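Putative hydroxymethylglutaryl-CoA synthase (PDB 3SQZ) binds coenzyme A in a thiolase-type fold and probably catalyses the condensation step that forms 3-hydroxy-3-methylglutaryl-CoA. Local coordinates at residues N153-H158 / T165-L170; F219-P222 / T227-V230. All coordinates share one frame; numbering follows the deposited sequence.

Interaction 1: N153-H158 / T165-L170; sequences NYAKLH and TRVLVL
Thr165, Val167 and Val169 meet Ala155 and His158 where helix 147-161 packs on a face of the central mixed sheet of the thiolase fold. The helix leads through a short turn into strand 166-175, and the two short segments run antiparallel, at 175° with their axes 8.3 Å apart at the closest, so the strand runs back along the helix. At the start of the strand, Thr165 crosses the His158 side chain at about a right angle, and its hydroxyl OG1 stands 3.4 Å from His158 NE2. Thr165 OG1 is hydrogen-bonded to His162 O in the turn, and His158 NE2 to Asp106 OD1 on strand 105-111, which ties the imidazole to the neighbouring strand and should restrict rotation of the ring. Val167 then directs both methyls at the helix. CG2 approaches the imidazole obliquely, 3.5 Å from His158 CD2; the histidine reaches it because its CG is anti to the backbone N (chi1 171°), carrying the ring off the helix toward the start of the strand. The other methyl, Val167 CG1, comes within 3.5 Å of Ala155 CB, and the CA atoms of Ala155 and Val167 lie 5.8 Å apart. Such a small side chain lets the helix backbone come close, and Val196 of strand 188-198 also touches it. Leu168 faces away, packing on Ala93 of helix 85-94, which lies on the other side of the sheet. One residue farther, Val169 returns to the helix side with a lighter touch, its CG2 being 3.9 Å from Ala155 CB.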
loop_
_atom_site.group_PDB
_atom_site.type_symbol
_atom_site.label_atom_id
_atom_site.label_comp_id
_atom_site.label_asym_id
_atom_site.label_seq_id
_atom_site.Cartn_x
_atom_site.Cartn_y
_atom_site.Cartn_z
ATOM N N ASN A 153 8.412 6.021 9.686
ATOM C CA ASN A 153 9.264 6.192 10.846
ATOM C C ASN A 153 10.107 7.466 10.765
ATOM O O ASN A 153 10.206 8.217 11.729
ATOM C CB ASN A 153 10.145 4.967 11.036
ATOM C CG ASN A 153 10.942 5.031 12.308
ATOM O OD1 ASN A 153 12.138 5.302 12.294
ATOM N ND2 ASN A 153 10.275 4.796 13.430
ATOM N N TYR A 154 10.733 7.694 9.615
ATOM C CA TYR A 154 11.482 8.926 9.417
ATOM C C TYR A 154 10.541 10.132 9.564
ATOM O O TYR A 154 10.876 11.111 10.230
ATOM C CB TYR A 154 12.169 8.897 8.052
ATOM C CG TYR A 154 13.048 10.087 7.698
ATOM C CD1 TYR A 154 13.497 11.001 8.656
ATOM C CD2 TYR A 154 13.447 10.279 6.380
ATOM C CE1 TYR A 154 14.315 12.080 8.289
ATOM C CE2 TYR A 154 14.261 11.342 6.011
ATOM C CZ TYR A 154 14.683 12.236 6.961
ATOM O OH TYR A 154 15.490 13.290 6.568
ATOM N N ALA A 155 9.357 10.052 8.962
ATOM C CA ALA A 155 8.384 11.132 9.073
ATOM C C ALA A 155 8.097 11.471 10.536
ATOM O O ALA A 155 8.071 12.645 10.925
ATOM C CB ALA A 155 7.095 10.749 8.365
ATOM N N LYS A 156 7.864 10.433 11.335
ATOM C CA LYS A 156 7.526 10.608 12.736
ATOM C C LYS A 156 8.658 11.309 13.489
ATOM O O LYS A 156 8.420 12.238 14.260
ATOM C CB LYS A 156 7.220 9.235 13.348
ATOM C CG LYS A 156 6.594 9.257 14.723
ATOM C CD LYS A 156 7.609 9.473 15.814
ATOM C CE LYS A 156 6.946 9.341 17.174
ATOM N NZ LYS A 156 7.917 9.474 18.286
ATOM N N LEU A 157 9.891 10.863 13.266
ATOM C CA LEU A 157 11.027 11.469 13.952
ATOM C C LEU A 157 11.275 12.906 13.515
ATOM O O LEU A 157 11.647 13.757 14.322
ATOM C CB LEU A 157 12.290 10.643 13.738
ATOM C CG LEU A 157 12.213 9.228 14.300
ATOM C CD1 LEU A 157 13.507 8.482 14.024
ATOM C CD2 LEU A 157 11.882 9.243 15.791
ATOM N N HIS A 158 11.099 13.168 12.226
ATOM C CA HIS A 158 11.266 14.510 11.690
ATOM C C HIS A 158 10.284 15.485 12.342
ATOM O O HIS A 158 10.661 16.585 12.755
ATOM C CB HIS A 158 11.100 14.482 10.172
ATOM C CG HIS A 158 11.040 15.840 9.545
ATOM N ND1 HIS A 158 12.163 16.551 9.183
ATOM C CD2 HIS A 158 9.978 16.612 9.208
ATOM C CE1 HIS A 158 11.796 17.707 8.654
ATOM N NE2 HIS A 158 10.477 17.764 8.653
ATOM N N THR A 165 6.069 21.165 11.634
ATOM C CA THR A 165 6.099 20.697 10.255
ATOM C C THR A 165 5.180 19.503 10.044
ATOM O O THR A 165 4.690 18.891 11.002
ATOM C CB THR A 165 7.534 20.311 9.802
ATOM O OG1 THR A 165 7.949 19.110 10.467
ATOM C CG2 THR A 165 8.527 21.428 10.101
ATOM N N ARG A 166 4.960 19.182 8.777
ATOM C CA ARG A 166 4.150 18.028 8.396
ATOM C C ARG A 166 4.903 17.255 7.331
ATOM O O ARG A 166 5.739 17.820 6.606
ATOM C CB ARG A 166 2.772 18.468 7.882
ATOM C CG ARG A 166 2.043 19.330 8.887
ATOM C CD ARG A 166 0.671 19.810 8.440
ATOM N NE ARG A 166 0.183 20.740 9.450
ATOM C CZ ARG A 166 -0.966 21.398 9.406
ATOM N NH1 ARG A 166 -1.277 22.220 10.396
ATOM N NH2 ARG A 166 -1.797 21.246 8.388
ATOM N N VAL A 167 4.623 15.960 7.233
ATOM C CA VAL A 167 5.305 15.124 6.253
ATOM C C VAL A 167 4.270 14.333 5.474
ATOM O O VAL A 167 3.301 13.831 6.047
ATOM C CB VAL A 167 6.307 14.152 6.929
ATOM C CG1 VAL A 167 6.953 13.234 5.901
ATOM C CG2 VAL A 167 7.357 14.933 7.701
ATOM N N LEU A 168 4.478 14.228 4.168
ATOM C CA LEU A 168 3.610 13.443 3.311
ATOM C C LEU A 168 4.336 12.168 2.908
ATOM O O LEU A 168 5.408 12.225 2.287
ATOM C CB LEU A 168 3.258 14.252 2.073
ATOM C CG LEU A 168 2.381 13.547 1.039
ATOM C CD1 LEU A 168 1.023 13.175 1.631
ATOM C CD2 LEU A 168 2.240 14.415 -0.195
ATOM N N VAL A 169 3.762 11.024 3.278
ATOM C CA VAL A 169 4.273 9.722 2.897
ATOM C C VAL A 169 3.334 9.109 1.871
ATOM O O VAL A 169 2.128 9.043 2.096
ATOM C CB VAL A 169 4.387 8.787 4.124
ATOM C CG1 VAL A 169 4.784 7.368 3.716
ATOM C CG2 VAL A 169 5.381 9.364 5.123
ATOM N N LEU A 170 3.884 8.684 0.742
ATOM C CA LEU A 170 3.125 8.025 -0.314
ATOM C C LEU A 170 3.642 6.609 -0.454
ATOM O O LEU A 170 4.851 6.393 -0.488
ATOM C CB LEU A 170 3.319 8.736 -1.654
ATOM C CG LEU A 170 2.918 10.200 -1.835
ATOM C CD1 LEU A 170 1.576 10.532 -1.209
ATOM C CD2 LEU A 170 4.000 11.148 -1.371
#

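Interaction 2: F219-P222 / T227-V230; sequences FWRP and TPYV. With COA (coenzyme A), chain D.
Two CH-pi contacts, Pro228 on Phe219 and Tyr229 on Trp220, pack the side chains of a short beta hairpin that carries Phe219 and Val230 on one face and Trp220 and Tyr229 on the opposite one. Pro228, just before strand 229-230, reaches the phenyl ring: its CB sits over the face, 3.8 Å from the centroid of Phe219 and 24° off its normal, offset toward the rim. Val230 crosses the ring obliquely, its CB 3.9 Å from Phe219 CD1. Phe219 and Val230 form a non-hydrogen-bonded antiparallel pair, and both also line the coenzyme A pocket: Phe219 CD1 comes within 3.4 Å of the pantetheine carbonyl oxygen O5P. Ser343, from a loop, also touches the phenyl ring.

On the reverse face the indole of Trp220 folds over its partner strand. Its CG stands between the backbone N and the carbonyl carbon (chi1 71°), which swings the six-membered ring above Tyr229 CB, 3.7 Å from the centroid and almost on the normal. The phenol ring itself continues obliquely past the indole and receives Pro222 at its edge, Pro222 CD being 3.5 Å from Tyr229 CD2. Beneath these side chains, Trp220 and Tyr229 form a hydrogen-bonded pair, with Trp220 N to Tyr229 O at 3.0 Å and Tyr229 N to Trp220 O at 2.9 Å.

Arg221 lays its CD against the Thr227-Pro228 peptide, while its guanidinium binds Thr225 O in the turn and Glu113 O. The hairpin follows strand 203-213 of the central sheet and leads straight into helix 232-254.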
loop_
_atom_site.group_PDB
_atom_site.type_symbol
_atom_site.label_atom_id
_atom_site.label_comp_id
_atom_site.label_asym_id
_atom_site.label_seq_id
_atom_site.Cartn_x
_atom_site.Cartn_y
_atom_site.Cartn_z
ATOM N N PHE A 219 11.532 -12.941 -3.815
ATOM C CA PHE A 219 10.889 -12.103 -4.828
ATOM C C PHE A 219 11.879 -10.982 -5.074
ATOM O O PHE A 219 12.446 -10.433 -4.123
ATOM C CB PHE A 219 9.549 -11.576 -4.273
ATOM C CG PHE A 219 8.898 -10.447 -5.062
ATOM C CD1 PHE A 219 7.650 -10.623 -5.650
ATOM C CD2 PHE A 219 9.474 -9.184 -5.124
ATOM C CE1 PHE A 219 7.022 -9.586 -6.319
ATOM C CE2 PHE A 219 8.863 -8.151 -5.802
ATOM C CZ PHE A 219 7.624 -8.350 -6.394
ATOM N N TRP A 220 12.088 -10.650 -6.341
ATOM C CA TRP A 220 12.965 -9.541 -6.704
ATOM C C TRP A 220 12.683 -9.149 -8.145
ATOM O O TRP A 220 11.958 -9.858 -8.857
ATOM C CB TRP A 220 14.443 -9.905 -6.491
ATOM C CG TRP A 220 15.021 -10.902 -7.458
ATOM C CD1 TRP A 220 15.909 -10.635 -8.461
ATOM C CD2 TRP A 220 14.808 -12.328 -7.489
ATOM N NE1 TRP A 220 16.250 -11.785 -9.120
ATOM C CE2 TRP A 220 15.596 -12.843 -8.541
ATOM C CE3 TRP A 220 14.035 -13.217 -6.726
ATOM C CZ2 TRP A 220 15.634 -14.209 -8.856
ATOM C CZ3 TRP A 220 14.066 -14.575 -7.042
ATOM C CH2 TRP A 220 14.861 -15.056 -8.099
ATOM N N ARG A 221 13.226 -8.018 -8.583
ATOM C CA ARG A 221 12.950 -7.563 -9.939
ATOM C C ARG A 221 14.156 -6.866 -10.556
ATOM O O ARG A 221 14.357 -5.662 -10.364
ATOM C CB ARG A 221 11.706 -6.672 -10.000
ATOM C CG ARG A 221 11.304 -6.382 -11.427
ATOM C CD ARG A 221 9.910 -5.807 -11.552
ATOM N NE ARG A 221 9.769 -4.454 -11.016
ATOM C CZ ARG A 221 10.078 -3.338 -11.668
ATOM N NH1 ARG A 221 10.648 -3.389 -12.867
ATOM N NH2 ARG A 221 9.858 -2.162 -11.095
ATOM N N PRO A 222 14.974 -7.620 -11.298
ATOM C CA PRO A 222 16.153 -7.033 -11.944
ATOM C C PRO A 222 15.780 -5.936 -12.933
ATOM O O PRO A 222 14.629 -5.812 -13.356
ATOM C CB PRO A 222 16.790 -8.226 -12.662
ATOM C CG PRO A 222 16.398 -9.400 -11.816
ATOM C CD PRO A 222 14.976 -9.090 -11.400
ATOM N N THR A 227 8.488 -7.322 -14.821
ATOM C CA THR A 227 7.813 -8.256 -13.928
ATOM C C THR A 227 8.842 -8.943 -13.029
ATOM O O THR A 227 9.970 -9.207 -13.444
ATOM C CB THR A 227 7.019 -9.305 -14.738
ATOM O OG1 THR A 227 7.898 -9.961 -15.661
ATOM C CG2 THR A 227 5.893 -8.636 -15.531
ATOM N N PRO A 228 8.464 -9.233 -11.780
ATOM C CA PRO A 228 9.406 -9.837 -10.836
ATOM C C PRO A 228 9.612 -11.325 -11.065
ATOM O O PRO A 228 8.816 -11.989 -11.738
ATOM C CB PRO A 228 8.715 -9.621 -9.490
ATOM C CG PRO A 228 7.270 -9.652 -9.824
ATOM C CD PRO A 228 7.161 -8.965 -11.152
ATOM N N TYR A 229 10.700 -11.830 -10.494
ATOM C CA TYR A 229 10.895 -13.258 -10.289
ATOM C C TYR A 229 10.460 -13.573 -8.870
ATOM O O TYR A 229 10.726 -12.807 -7.950
ATOM C CB TYR A 229 12.357 -13.650 -10.530
ATOM C CG TYR A 229 12.779 -13.307 -11.933
ATOM C CD1 TYR A 229 12.195 -13.936 -13.020
ATOM C CD2 TYR A 229 13.710 -12.308 -12.176
ATOM C CE1 TYR A 229 12.542 -13.596 -14.310
ATOM C CE2 TYR A 229 14.063 -11.968 -13.453
ATOM C CZ TYR A 229 13.476 -12.608 -14.517
ATOM O OH TYR A 229 13.836 -12.258 -15.793
ATOM N N VAL A 230 9.767 -14.690 -8.691
ATOM C CA VAL A 230 9.215 -15.001 -7.378
ATOM C C VAL A 230 9.067 -16.501 -7.182
ATOM O O VAL A 230 8.654 -17.218 -8.093
ATOM C CB VAL A 230 7.867 -14.253 -7.126
ATOM C CG1 VAL A 230 6.870 -14.496 -8.258
ATOM C CG2 VAL A 230 7.260 -14.614 -5.772
HETATM N N1A COA D . -10.293 -24.456 -3.984
HETATM C C2A COA D . -9.781 -23.802 -2.919
HETATM N N3A COA D . -8.429 -23.510 -2.870
HETATM C C4A COA D . -7.624 -23.884 -3.900
HETATM C C5A COA D . -8.144 -24.561 -5.003
HETATM C C6A COA D . -9.457 -24.844 -5.050
HETATM N N6A COA D . -10.008 -25.533 -6.180
HETATM N N7A COA D . -7.122 -24.813 -5.881
HETATM C C8A COA D . -5.993 -24.321 -5.361
HETATM N N9A COA D . -6.326 -23.758 -4.104
HETATM C C1B COA D . -5.433 -22.984 -3.254
HETATM C C2B COA D . -4.468 -23.579 -2.191
HETATM O O2B COA D . -4.494 -24.794 -1.592
HETATM C C3B COA D . -3.863 -22.312 -1.612
HETATM O O3B COA D . -3.986 -21.880 -0.315
HETATM P P3B COA D . -3.198 -22.518 0.851
HETATM O O7A COA D . -1.709 -22.013 0.793
HETATM O O8A COA D . -3.913 -21.985 2.133
HETATM O O9A COA D . -3.271 -24.020 0.760
HETATM C C4B COA D . -3.830 -21.425 -2.797
HETATM O O4B COA D . -5.175 -21.549 -3.300
HETATM C C5B COA D . -2.630 -21.150 -3.640
HETATM O O5B COA D . -2.382 -22.363 -4.299
HETATM P P1A COA D . -1.146 -22.492 -5.277
HETATM O O1A COA D . 0.189 -22.126 -4.514
HETATM O O2A COA D . -1.087 -23.898 -5.841
HETATM O O3A COA D . -1.403 -21.428 -6.434
HETATM P P2A COA D . -0.283 -20.873 -7.414
HETATM O O4A COA D . 0.791 -21.979 -7.731
HETATM O O5A COA D . -0.935 -20.402 -8.693
HETATM O O6A COA D . 0.453 -19.640 -6.709
HETATM C CBP COA D . 0.697 -17.678 -5.297
HETATM C CCP COA D . -0.179 -18.812 -5.769
HETATM C CDP COA D . 1.894 -18.245 -4.613
HETATM C CEP COA D . -0.056 -16.797 -4.328
HETATM C CAP COA D . 1.096 -16.884 -6.508
HETATM O OAP COA D . 0.055 -16.144 -7.005
HETATM C C9P COA D . 2.319 -16.020 -6.272
HETATM O O9P COA D . 3.455 -16.480 -6.218
HETATM N N8P COA D . 2.062 -14.573 -6.162
HETATM C C7P COA D . 3.110 -13.650 -5.769
HETATM C C6P COA D . 3.491 -13.742 -4.306
HETATM C C5P COA D . 4.489 -12.667 -3.873
HETATM O O5P COA D . 4.606 -11.634 -4.491
HETATM N N4P COA D . 5.227 -12.867 -2.655
HETATM C C3P COA D . 6.114 -11.804 -2.157
HETATM C C2P COA D . 5.679 -11.100 -0.902
HETATM S S1P COA D . 5.140 -12.129 0.424
#

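Overall arrangement
Interaction 1 closes before interaction 2 opens along the chain; their centres are 29 Å apart and their nearest atoms about 15 Å, without touching. The 153-158/165-170 pairing lies away from the annotated sites, although its helix, 147-161, begins just after Cys145, the predicted acyl-thioester residue. The 219-222/227-230 hairpin instead contributes Phe219 and Val230 to the coenzyme A pocket. There the side chain of Phe219 is about 3 Å from that of Glu113, the predicted proton donor/acceptor, and about 4 Å from that of Tyr177, which hydrogen-bonds coenzyme A. Strand 166-175 and strand 203-213, which precedes the hairpin, are members of the same central sheet, so that sheet connects the two regions.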